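MGS-M4 (Unidentified, PDB 4Q3M) is an aldo-keto reductase with a TIM-barrel fold that probably reduces carbonyl compounds with a nicotinamide cofactor, its substrate still unknown. Local coordinates at residues 50-53 against 54-58; 170-173 against 174-177; 117-120 against 121-124; 240-243 against 244-247. One frame throughout, in Å; residues are numbered along the deposited sequence.

Contact 1: 50-53 against 54-58; sequences NEEE and VGRAI
Glu52 and Arg56 both hold CG opposite the carbonyl carbon and beside the backbone N (chi1 -67° and -70°), and with extended chains they run side by side, pointing the same way, one turn apart on helix 51-59. This helix joins strand 41-43 to strand 69-74 in a beta-alpha-beta unit of the TIM barrel. The charged ends do not meet squarely. Carboxylate and guanidinium planes stand 53° apart, and the ion pair is long, with Glu52 OE1 3.7 Å from Arg56 NH1. The same NH1 also turns back to the main chain, where it makes a weak bond of 2.9 Å to Glu52 O. Because Arg56 N bonds to Glu52 O as well, at 3.2 Å, one carbonyl takes two donors from a single residue. Glu52 CB lies in the guanidinium plane, at its edge.

The inward side is anchored differently. Asn50 sits at the N-cap position but makes no capping bond with its side chain: OD1 is taken by Thr44 OG1, while Val54 CG2 packs against OD1 at 3.8 Å. Glu51 sends its carboxylate to Thr72 and Ser91, and Glu53 OE2 accepts from Asn25 N, so these two acids tie the helix start to its neighbours. One turn on, Ala57 rests against helix 26-37; its N bonds to Glu53 O at 3.2 Å, and its CB lies 3.4 Å from that oxygen.

Contact 2: 170-173 against 174-177; sequences LHDY and CKKN
Hydrogen bonds first: Asn177, the residue that leaves helix 168-176 at its C-terminal end, turns its amide back on Tyr173. ND2 gives a nearly straight bond (167°) of 2.8 Å to Tyr173 O, which also takes a weak bond from Asn177 N. The helix belongs to the barrel's beta-alpha-beta unit between strands 156-160 and 180-184, and this side-chain bond reinforces its last turn. His171 ND1 has a weak hydrogen bond with Arg223 NH2.

Ring contacts come next. The same Asn177 ND2 sits over one face of the Tyr173 ring, offset toward the rim, 3.3 Å from CE1, with amide and ring planes 38° apart. Leu143 and Met144 of helix 140-149 also touch this tyrosine. On another side of the helix, Lys175 bends at chi3 (-65°), which lays CE over the centre of the His171 ring in a CH-pi contact, 3.8 Å from the centroid.

The ionic part is slight: Asp172 OD1 and Lys175 NZ form a long salt bridge at 3.7 Å, their side chains running alongside each other.

The apolar part faces the barrel, where Leu170 and Cys174 both touch Asn157 and Leu181, and Leu170 CD1 meets Cys174 SG at 4.1 Å.

Contact 3: 117-120 against 121-124; sequences TYRA and FETL
In helix 111-126, which carries the TIM barrel from strand 102-105 to strand 133-136, Arg119 and Glu122 form an intrahelical salt bridge one turn apart. Arg119 is bent at chi2 (-72°), which swings its guanidinium alongside the extended glutamate until NH1 is 2.9 Å from Glu122 OE1. The two flat groups are almost parallel, 4° apart, yet stepped: NH1 approaches on the syn side, 30° out of the carboxylate plane.

The other oxygen, Glu122 OE2, lies at the edge of the Tyr118 ring, 3.5 Å from CE2, and accepts hydrogen bonds from the backbone N of Lys151 and of Ile152. Tyr118 OH bonds to Ile152 O and Arg119 NH2 to Asn149 O, so the three side chains together hold the C-terminal end of helix 140-149 and the residues just after it. With an alanine at Glu122, Arg119 NH1 would probably lose its charged mate and the backbone N-H groups of Lys151 and Ile152 their acceptor.

Toward the strands the contact turns apolar. The Phe121 ring meets Tyr103 and touches Leu74 and Ile133, and its CD2 approaches Tyr118 CD1 at 4.3 Å. Beside it runs Thr117, pointing the same way, with CG2 3.7 Å from Phe121 CE1.

Contact 4: 240-243 against 244-247; sequences NFDV and FDFT
Val243 and Phe244 are neighbours in sequence, and the valine methyl CG1 lies over the centre of the phenylalanine ring, a CH-pi contact of 3.6 Å to the centroid. Chi1 of Val243 (77°) sets CG1 between backbone N and carbonyl carbon, and leaves CG2 anti to the backbone N, 4.1 Å from Phe246 CE2. The Phe244 ring in turn points its edge at the face of Phe241 in a T-shaped stack, centroids 5.6 Å apart and planes at 69°. Phe244 CE2 is the atom presented, 4.1 Å from Phe241 CE1. An alanine in place of Phe244 would probably open a gap beside Val243 CG1 and take the edge away from the face of Phe241, leaving that ring with Tyr39 but without its T-shaped partner.

The chain bend behind this is an inverse gamma turn centred on Asp242, closed by a weak bond from Val243 N to Phe241 O. The turn lies where the chain passes from helix 234-241 into the loop toward helix 250-257. Farther out, Phe241 meets the ring of Tyr39, Phe244 touches Ile15, and Phe246 meets the ring of His208 and touches helix 212-222.

On the polar side Asp242 OD1 and Asp245 OD2 are 3.4 Å apart, two acceptors with like charge. Lys210 makes a salt bridge to Asp245 OD1 and a long, weak pair with Asp242 OD2, so the lysine probably eases the repulsion between the two carboxylates, mainly through Asp245.

Overall arrangement
All four contacts lie on the outer layer of one TIM barrel, with centres 16 to 20 Å from the centre of the chain, and none touches another. Contacts 1 and 2 face each other across the barrel, centres 33 Å apart, as do contacts 3 and 4, at 36 Å. Contact 3 stands between contacts 1 and 2, its centre 24 and 23 Å from theirs. Contacts 1 to 3 are turns of barrel helices, whereas contact 4 is a chain bend after one. In this family the active site lies at the C-terminal ends of the strands; contact 1, tied to Thr44 just beyond strand 41-43, therefore probably starts near that mouth.

Contact 1: 50-53 against 54-58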
loop_
_atom_site.group_PDB
_atom_site.type_symbol
_atom_site.label_atom_id
_atom_site.label_comp_id
_atom_site.label_asym_id
_atom_site.label_seq_id
_atom_site.Cartn_x
_atom_site.Cartn_y
_atom_site.Cartn_z
ATOM N N ASN A 50 6.243 0.055 26.616
ATOM C CA ASN A 50 6.695 -1.073 27.422
ATOM C C ASN A 50 8.216 -1.150 27.516
ATOM O O ASN A 50 8.762 -2.146 27.986
ATOM C CB ASN A 50 6.133 -2.389 26.870
ATOM C CG ASN A 50 6.508 -2.632 25.415
ATOM O OD1 ASN A 50 7.492 -2.095 24.906
ATOM N ND2 ASN A 50 5.716 -3.456 24.738
ATOM N N GLU A 51 8.889 -0.094 27.065
ATOM C CA GLU A 51 10.347 -0.024 27.112
ATOM C C GLU A 51 10.865 -0.203 28.534
ATOM O O GLU A 51 11.964 -0.714 28.750
ATOM C CB GLU A 51 10.839 1.308 26.544
ATOM C CG GLU A 51 10.621 1.469 25.051
ATOM C CD GLU A 51 11.020 2.844 24.552
ATOM O OE1 GLU A 51 10.727 3.838 25.249
ATOM O OE2 GLU A 51 11.631 2.929 23.466
ATOM N N GLU A 52 10.060 0.223 29.500
ATOM C CA GLU A 52 10.398 0.083 30.907
ATOM C C GLU A 52 10.349 -1.377 31.351
ATOM O O GLU A 52 11.296 -1.883 31.956
ATOM C CB GLU A 52 9.454 0.928 31.763
ATOM C CG GLU A 52 9.622 2.426 31.578
ATOM C CD GLU A 52 8.842 3.227 32.602
ATOM O OE1 GLU A 52 8.805 2.813 33.779
ATOM O OE2 GLU A 52 8.268 4.271 32.229
ATOM N N GLU A 53 9.246 -2.052 31.041
ATOM C CA GLU A 53 9.059 -3.445 31.436
ATOM C C GLU A 53 9.972 -4.386 30.655
ATOM O O GLU A 53 10.445 -5.388 31.192
ATOM C CB GLU A 53 7.601 -3.864 31.250
ATOM C CG GLU A 53 6.627 -3.138 32.163
ATOM C CD GLU A 53 5.215 -3.678 32.054
ATOM O OE1 GLU A 53 4.996 -4.617 31.259
ATOM O OE2 GLU A 53 4.325 -3.163 32.763
ATOM N N VAL A 54 10.212 -4.063 29.388
ATOM C CA VAL A 54 11.104 -4.860 28.554
ATOM C C VAL A 54 12.539 -4.768 29.063
ATOM O O VAL A 54 13.227 -5.781 29.195
ATOM C CB VAL A 54 11.051 -4.414 27.076
ATOM C CG1 VAL A 54 12.193 -5.036 26.285
ATOM C CG2 VAL A 54 9.709 -4.775 26.459
ATOM N N GLY A 55 12.976 -3.550 29.364
ATOM C CA GLY A 55 14.334 -3.309 29.817
ATOM C C GLY A 55 14.676 -3.968 31.140
ATOM O O GLY A 55 15.804 -4.416 31.341
ATOM N N ARG A 56 13.705 -4.025 32.046
ATOM C CA ARG A 56 13.927 -4.621 33.359
ATOM C C ARG A 56 13.883 -6.144 33.299
ATOM O O ARG A 56 14.524 -6.822 34.100
ATOM C CB ARG A 56 12.896 -4.103 34.365
ATOM C CG ARG A 56 13.094 -2.647 34.743
ATOM C CD ARG A 56 12.080 -2.196 35.781
ATOM N NE ARG A 56 12.231 -0.780 36.103
ATOM C CZ ARG A 56 11.738 0.206 35.363
ATOM N NH1 ARG A 56 11.062 -0.073 34.259
ATOM N NH2 ARG A 56 11.919 1.469 35.723
ATOM N N ALA A 57 13.124 -6.676 32.346
ATOM C CA ALA A 57 13.059 -8.117 32.143
ATOM C C ALA A 57 14.390 -8.636 31.611
ATOM O O ALA A 57 14.773 -9.778 31.866
ATOM C CB ALA A 57 11.929 -8.471 31.192
ATOM N N ILE A 58 15.091 -7.781 30.872
ATOM C CA ILE A 58 16.394 -8.123 30.320
ATOM C C ILE A 58 17.459 -8.155 31.415
ATOM O O ILE A 58 18.333 -9.024 31.417
ATOM C CB ILE A 58 16.805 -7.128 29.214
ATOM C CG1 ILE A 58 15.829 -7.217 28.039
ATOM C CG2 ILE A 58 18.222 -7.400 28.737
ATOM C CD1 ILE A 58 16.108 -6.228 26.931
#

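Contact 2: 170-173 against 174-177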
loop_
_atom_site.group_PDB
_atom_site.type_symbol
_atom_site.label_atom_id
_atom_site.label_comp_id
_atom_site.label_asym_id
_atom_site.label_seq_id
_atom_site.Cartn_x
_atom_site.Cartn_y
_atom_site.Cartn_z
ATOM N N LEU A 170 9.303 -5.618 -2.963
ATOM C CA LEU A 170 10.007 -4.832 -1.958
ATOM C C LEU A 170 11.212 -5.595 -1.417
ATOM O O LEU A 170 12.273 -5.014 -1.180
ATOM C CB LEU A 170 9.062 -4.457 -0.815
ATOM C CG LEU A 170 9.654 -3.659 0.348
ATOM C CD1 LEU A 170 10.196 -2.322 -0.137
ATOM C CD2 LEU A 170 8.617 -3.458 1.441
ATOM N N HIS A 171 11.037 -6.900 -1.231
ATOM C CA HIS A 171 12.105 -7.767 -0.747
ATOM C C HIS A 171 13.287 -7.768 -1.708
ATOM O O HIS A 171 14.438 -7.625 -1.292
ATOM C CB HIS A 171 11.588 -9.193 -0.551
ATOM C CG HIS A 171 12.572 -10.108 0.110
ATOM N ND1 HIS A 171 12.508 -11.480 -0.011
ATOM C CD2 HIS A 171 13.636 -9.849 0.905
ATOM C CE1 HIS A 171 13.494 -12.026 0.677
ATOM N NE2 HIS A 171 14.194 -11.059 1.243
ATOM N N ASP A 172 12.995 -7.928 -2.995
ATOM C CA ASP A 172 14.031 -7.933 -4.020
ATOM C C ASP A 172 14.767 -6.601 -4.069
ATOM O O ASP A 172 15.989 -6.569 -4.201
ATOM C CB ASP A 172 13.434 -8.253 -5.392
ATOM C CG ASP A 172 13.119 -9.727 -5.561
ATOM O OD1 ASP A 172 13.661 -10.545 -4.787
ATOM O OD2 ASP A 172 12.334 -10.068 -6.471
ATOM N N TYR A 173 14.021 -5.504 -3.960
ATOM C CA TYR A 173 14.627 -4.178 -3.959
ATOM C C TYR A 173 15.604 -4.023 -2.799
ATOM O O TYR A 173 16.731 -3.563 -2.984
ATOM C CB TYR A 173 13.563 -3.080 -3.887
ATOM C CG TYR A 173 14.165 -1.702 -3.707
ATOM C CD1 TYR A 173 14.637 -0.983 -4.797
ATOM C CD2 TYR A 173 14.277 -1.130 -2.446
ATOM C CE1 TYR A 173 15.198 0.270 -4.636
ATOM C CE2 TYR A 173 14.838 0.118 -2.276
ATOM C CZ TYR A 173 15.295 0.815 -3.373
ATOM O OH TYR A 173 15.854 2.058 -3.199
ATOM N N CYS A 174 15.158 -4.401 -1.604
ATOM C CA CYS A 174 15.987 -4.301 -0.409
ATOM C C CYS A 174 17.262 -5.129 -0.545
ATOM O O CYS A 174 18.352 -4.661 -0.215
ATOM C CB CYS A 174 15.201 -4.742 0.827
ATOM S SG CYS A 174 13.854 -3.628 1.296
ATOM N N LYS A 175 17.119 -6.355 -1.041
ATOM C CA LYS A 175 18.261 -7.244 -1.222
ATOM C C LYS A 175 19.261 -6.680 -2.227
ATOM O O LYS A 175 20.469 -6.852 -2.071
ATOM C CB LYS A 175 17.800 -8.635 -1.665
ATOM C CG LYS A 175 17.254 -9.494 -0.537
ATOM C CD LYS A 175 17.088 -10.944 -0.971
ATOM C CE LYS A 175 16.037 -11.085 -2.060
ATOM N NZ LYS A 175 15.950 -12.485 -2.563
ATOM N N LYS A 176 18.756 -6.007 -3.257
ATOM C CA LYS A 176 19.621 -5.378 -4.248
ATOM C C LYS A 176 20.372 -4.196 -3.645
ATOM O O LYS A 176 21.474 -3.862 -4.080
ATOM C CB LYS A 176 18.813 -4.919 -5.464
ATOM C CG LYS A 176 18.296 -6.052 -6.337
ATOM C CD LYS A 176 17.551 -5.519 -7.552
ATOM C CE LYS A 176 17.042 -6.653 -8.430
ATOM N NZ LYS A 176 16.340 -6.147 -9.643
ATOM N N ASN A 177 19.770 -3.568 -2.640
ATOM C CA ASN A 177 20.370 -2.406 -1.995
ATOM C C ASN A 177 20.898 -2.720 -0.599
ATOM O O ASN A 177 21.075 -1.820 0.223
ATOM C CB ASN A 177 19.361 -1.261 -1.928
ATOM C CG ASN A 177 19.015 -0.711 -3.297
ATOM O OD1 ASN A 177 19.674 0.202 -3.796
ATOM N ND2 ASN A 177 17.981 -1.269 -3.915
#

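Contact 3: 117-120 against 121-124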
loop_
_atom_site.group_PDB
_atom_site.type_symbol
_atom_site.label_atom_id
_atom_site.label_comp_id
_atom_site.label_asym_id
_atom_site.label_seq_id
_atom_site.Cartn_x
_atom_site.Cartn_y
_atom_site.Cartn_z
ATOM N N THR A 117 15.641 13.098 10.592
ATOM C CA THR A 117 15.628 12.065 11.615
ATOM C C THR A 117 16.803 11.111 11.480
ATOM O O THR A 117 17.439 10.740 12.468
ATOM C CB THR A 117 14.330 11.254 11.556
ATOM O OG1 THR A 117 13.210 12.113 11.809
ATOM C CG2 THR A 117 14.373 10.124 12.542
ATOM N N TYR A 118 17.083 10.714 10.245
ATOM C CA TYR A 118 18.128 9.740 9.979
ATOM C C TYR A 118 19.515 10.324 10.234
ATOM O O TYR A 118 20.431 9.608 10.637
ATOM C CB TYR A 118 18.021 9.231 8.544
ATOM C CG TYR A 118 18.742 7.928 8.312
ATOM C CD1 TYR A 118 18.147 6.717 8.640
ATOM C CD2 TYR A 118 20.017 7.907 7.769
ATOM C CE1 TYR A 118 18.803 5.520 8.430
ATOM C CE2 TYR A 118 20.681 6.718 7.555
ATOM C CZ TYR A 118 20.070 5.528 7.887
ATOM O OH TYR A 118 20.729 4.340 7.676
ATOM N N ARG A 119 19.663 11.624 9.996
ATOM C CA ARG A 119 20.909 12.318 10.304
ATOM C C ARG A 119 21.217 12.201 11.790
ATOM O O ARG A 119 22.376 12.087 12.190
ATOM C CB ARG A 119 20.834 13.790 9.894
ATOM C CG ARG A 119 21.001 14.039 8.403
ATOM C CD ARG A 119 22.436 13.807 7.958
ATOM N NE ARG A 119 22.619 14.100 6.539
ATOM C CZ ARG A 119 22.571 13.187 5.575
ATOM N NH1 ARG A 119 22.347 11.915 5.874
ATOM N NH2 ARG A 119 22.748 13.546 4.310
ATOM N N ALA A 120 20.166 12.227 12.605
ATOM C CA ALA A 120 20.308 12.036 14.040
ATOM C C ALA A 120 20.675 10.588 14.348
ATOM O O ALA A 120 21.470 10.323 15.250
ATOM C CB ALA A 120 19.032 12.431 14.760
ATOM N N PHE A 121 20.092 9.657 13.596
ATOM C CA PHE A 121 20.446 8.245 13.715
ATOM C C PHE A 121 21.928 8.058 13.410
ATOM O O PHE A 121 22.628 7.317 14.100
ATOM C CB PHE A 121 19.616 7.372 12.765
ATOM C CG PHE A 121 18.214 7.097 13.239
ATOM C CD1 PHE A 121 17.562 7.962 14.100
ATOM C CD2 PHE A 121 17.549 5.956 12.818
ATOM C CE1 PHE A 121 16.272 7.698 14.523
ATOM C CE2 PHE A 121 16.263 5.686 13.242
ATOM C CZ PHE A 121 15.624 6.559 14.094
ATOM N N GLU A 122 22.392 8.741 12.369
ATOM C CA GLU A 122 23.778 8.644 11.930
ATOM C C GLU A 122 24.742 9.195 12.976
ATOM O O GLU A 122 25.827 8.651 13.176
ATOM C CB GLU A 122 23.967 9.378 10.601
ATOM C CG GLU A 122 23.290 8.698 9.423
ATOM C CD GLU A 122 23.438 9.479 8.132
ATOM O OE1 GLU A 122 23.547 10.721 8.195
ATOM O OE2 GLU A 122 23.444 8.849 7.053
ATOM N N THR A 123 24.341 10.276 13.639
ATOM C CA THR A 123 25.144 10.855 14.709
ATOM C C THR A 123 25.271 9.869 15.867
ATOM O O THR A 123 26.353 9.685 16.424
ATOM C CB THR A 123 24.540 12.178 15.222
ATOM O OG1 THR A 123 24.510 13.138 14.159
ATOM C CG2 THR A 123 25.366 12.734 16.372
ATOM N N LEU A 124 24.157 9.232 16.213
ATOM C CA LEU A 124 24.133 8.246 17.287
ATOM C C LEU A 124 24.957 7.014 16.929
ATOM O O LEU A 124 25.593 6.409 17.792
ATOM C CB LEU A 124 22.692 7.840 17.604
ATOM C CG LEU A 124 21.780 8.946 18.138
ATOM C CD1 LEU A 124 20.325 8.499 18.109
ATOM C CD2 LEU A 124 22.192 9.356 19.542
#

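Contact 4: 240-243 against 244-247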
loop_
_atom_site.group_PDB
_atom_site.type_symbol
_atom_site.label_atom_id
_atom_site.label_comp_id
_atom_site.label_asym_id
_atom_site.label_seq_id
_atom_site.Cartn_x
_atom_site.Cartn_y
_atom_site.Cartn_z
ATOM N N ASN A 240 6.392 -20.666 18.683
ATOM C CA ASN A 240 6.878 -19.764 17.645
ATOM C C ASN A 240 8.396 -19.796 17.509
ATOM O O ASN A 240 8.944 -19.380 16.489
ATOM C CB ASN A 240 6.413 -18.333 17.925
ATOM C CG ASN A 240 4.930 -18.142 17.668
ATOM O OD1 ASN A 240 4.186 -19.109 17.509
ATOM N ND2 ASN A 240 4.494 -16.888 17.629
ATOM N N PHE A 241 9.072 -20.296 18.539
ATOM C CA PHE A 241 10.525 -20.397 18.521
ATOM C C PHE A 241 10.984 -21.762 18.020
ATOM O O PHE A 241 12.055 -21.884 17.427
ATOM C CB PHE A 241 11.099 -20.134 19.912
ATOM C CG PHE A 241 12.595 -20.002 19.934
ATOM C CD1 PHE A 241 13.208 -18.849 19.471
ATOM C CD2 PHE A 241 13.389 -21.029 20.416
ATOM C CE1 PHE A 241 14.584 -18.724 19.488
ATOM C CE2 PHE A 241 14.765 -20.910 20.437
ATOM C CZ PHE A 241 15.364 -19.754 19.972
ATOM N N ASP A 242 10.175 -22.788 18.267
ATOM C CA ASP A 242 10.489 -24.131 17.793
ATOM C C ASP A 242 10.345 -24.188 16.278
ATOM O O ASP A 242 9.368 -24.721 15.753
ATOM C CB ASP A 242 9.585 -25.170 18.459
ATOM C CG ASP A 242 10.035 -26.592 18.186
ATOM O OD1 ASP A 242 11.231 -26.789 17.881
ATOM O OD2 ASP A 242 9.196 -27.512 18.276
ATOM N N VAL A 243 11.332 -23.633 15.581
ATOM C CA VAL A 243 11.241 -23.450 14.141
ATOM C C VAL A 243 12.598 -23.731 13.484
ATOM O O VAL A 243 12.809 -23.451 12.303
ATOM C CB VAL A 243 10.748 -22.017 13.810
ATOM C CG1 VAL A 243 11.867 -20.999 13.985
ATOM C CG2 VAL A 243 10.151 -21.949 12.415
ATOM N N PHE A 244 13.510 -24.312 14.257
ATOM C CA PHE A 244 14.851 -24.607 13.762
ATOM C C PHE A 244 15.167 -26.098 13.811
ATOM O O PHE A 244 16.332 -26.491 13.865
ATOM C CB PHE A 244 15.895 -23.829 14.564
ATOM C CG PHE A 244 15.637 -22.352 14.621
ATOM C CD1 PHE A 244 15.947 -21.541 13.542
ATOM C CD2 PHE A 244 15.085 -21.776 15.752
ATOM C CE1 PHE A 244 15.710 -20.181 13.591
ATOM C CE2 PHE A 244 14.847 -20.417 15.808
ATOM C CZ PHE A 244 15.159 -19.618 14.725
ATOM N N ASP A 245 14.128 -26.927 13.792
ATOM C CA ASP A 245 14.312 -28.373 13.818
ATOM C C ASP A 245 13.726 -29.025 12.570
ATOM O O ASP A 245 13.606 -30.248 12.497
ATOM C CB ASP A 245 13.680 -28.972 15.076
ATOM C CG ASP A 245 12.194 -28.694 15.172
ATOM O OD1 ASP A 245 11.730 -27.710 14.559
ATOM O OD2 ASP A 245 11.489 -29.461 15.864
ATOM N N PHE A 246 13.362 -28.203 11.591
ATOM C CA PHE A 246 12.833 -28.707 10.330
ATOM C C PHE A 246 13.054 -27.705 9.202
ATOM O O PHE A 246 13.507 -26.583 9.433
ATOM C CB PHE A 246 11.345 -29.040 10.462
ATOM C CG PHE A 246 10.440 -27.847 10.338
ATOM C CD1 PHE A 246 9.614 -27.701 9.235
ATOM C CD2 PHE A 246 10.413 -26.873 11.323
ATOM C CE1 PHE A 246 8.777 -26.607 9.116
ATOM C CE2 PHE A 246 9.578 -25.777 11.210
ATOM C CZ PHE A 246 8.759 -25.645 10.106
ATOM N N THR A 247 12.726 -28.118 7.982
ATOM C CA THR A 247 12.942 -27.287 6.804
ATOM C C THR A 247 11.757 -27.362 5.847
ATOM O O THR A 247 10.908 -28.245 5.965
ATOM C CB THR A 247 14.222 -27.704 6.055
ATOM O OG1 THR A 247 14.375 -26.899 4.879
ATOM C CG2 THR A 247 14.150 -29.169 5.654
#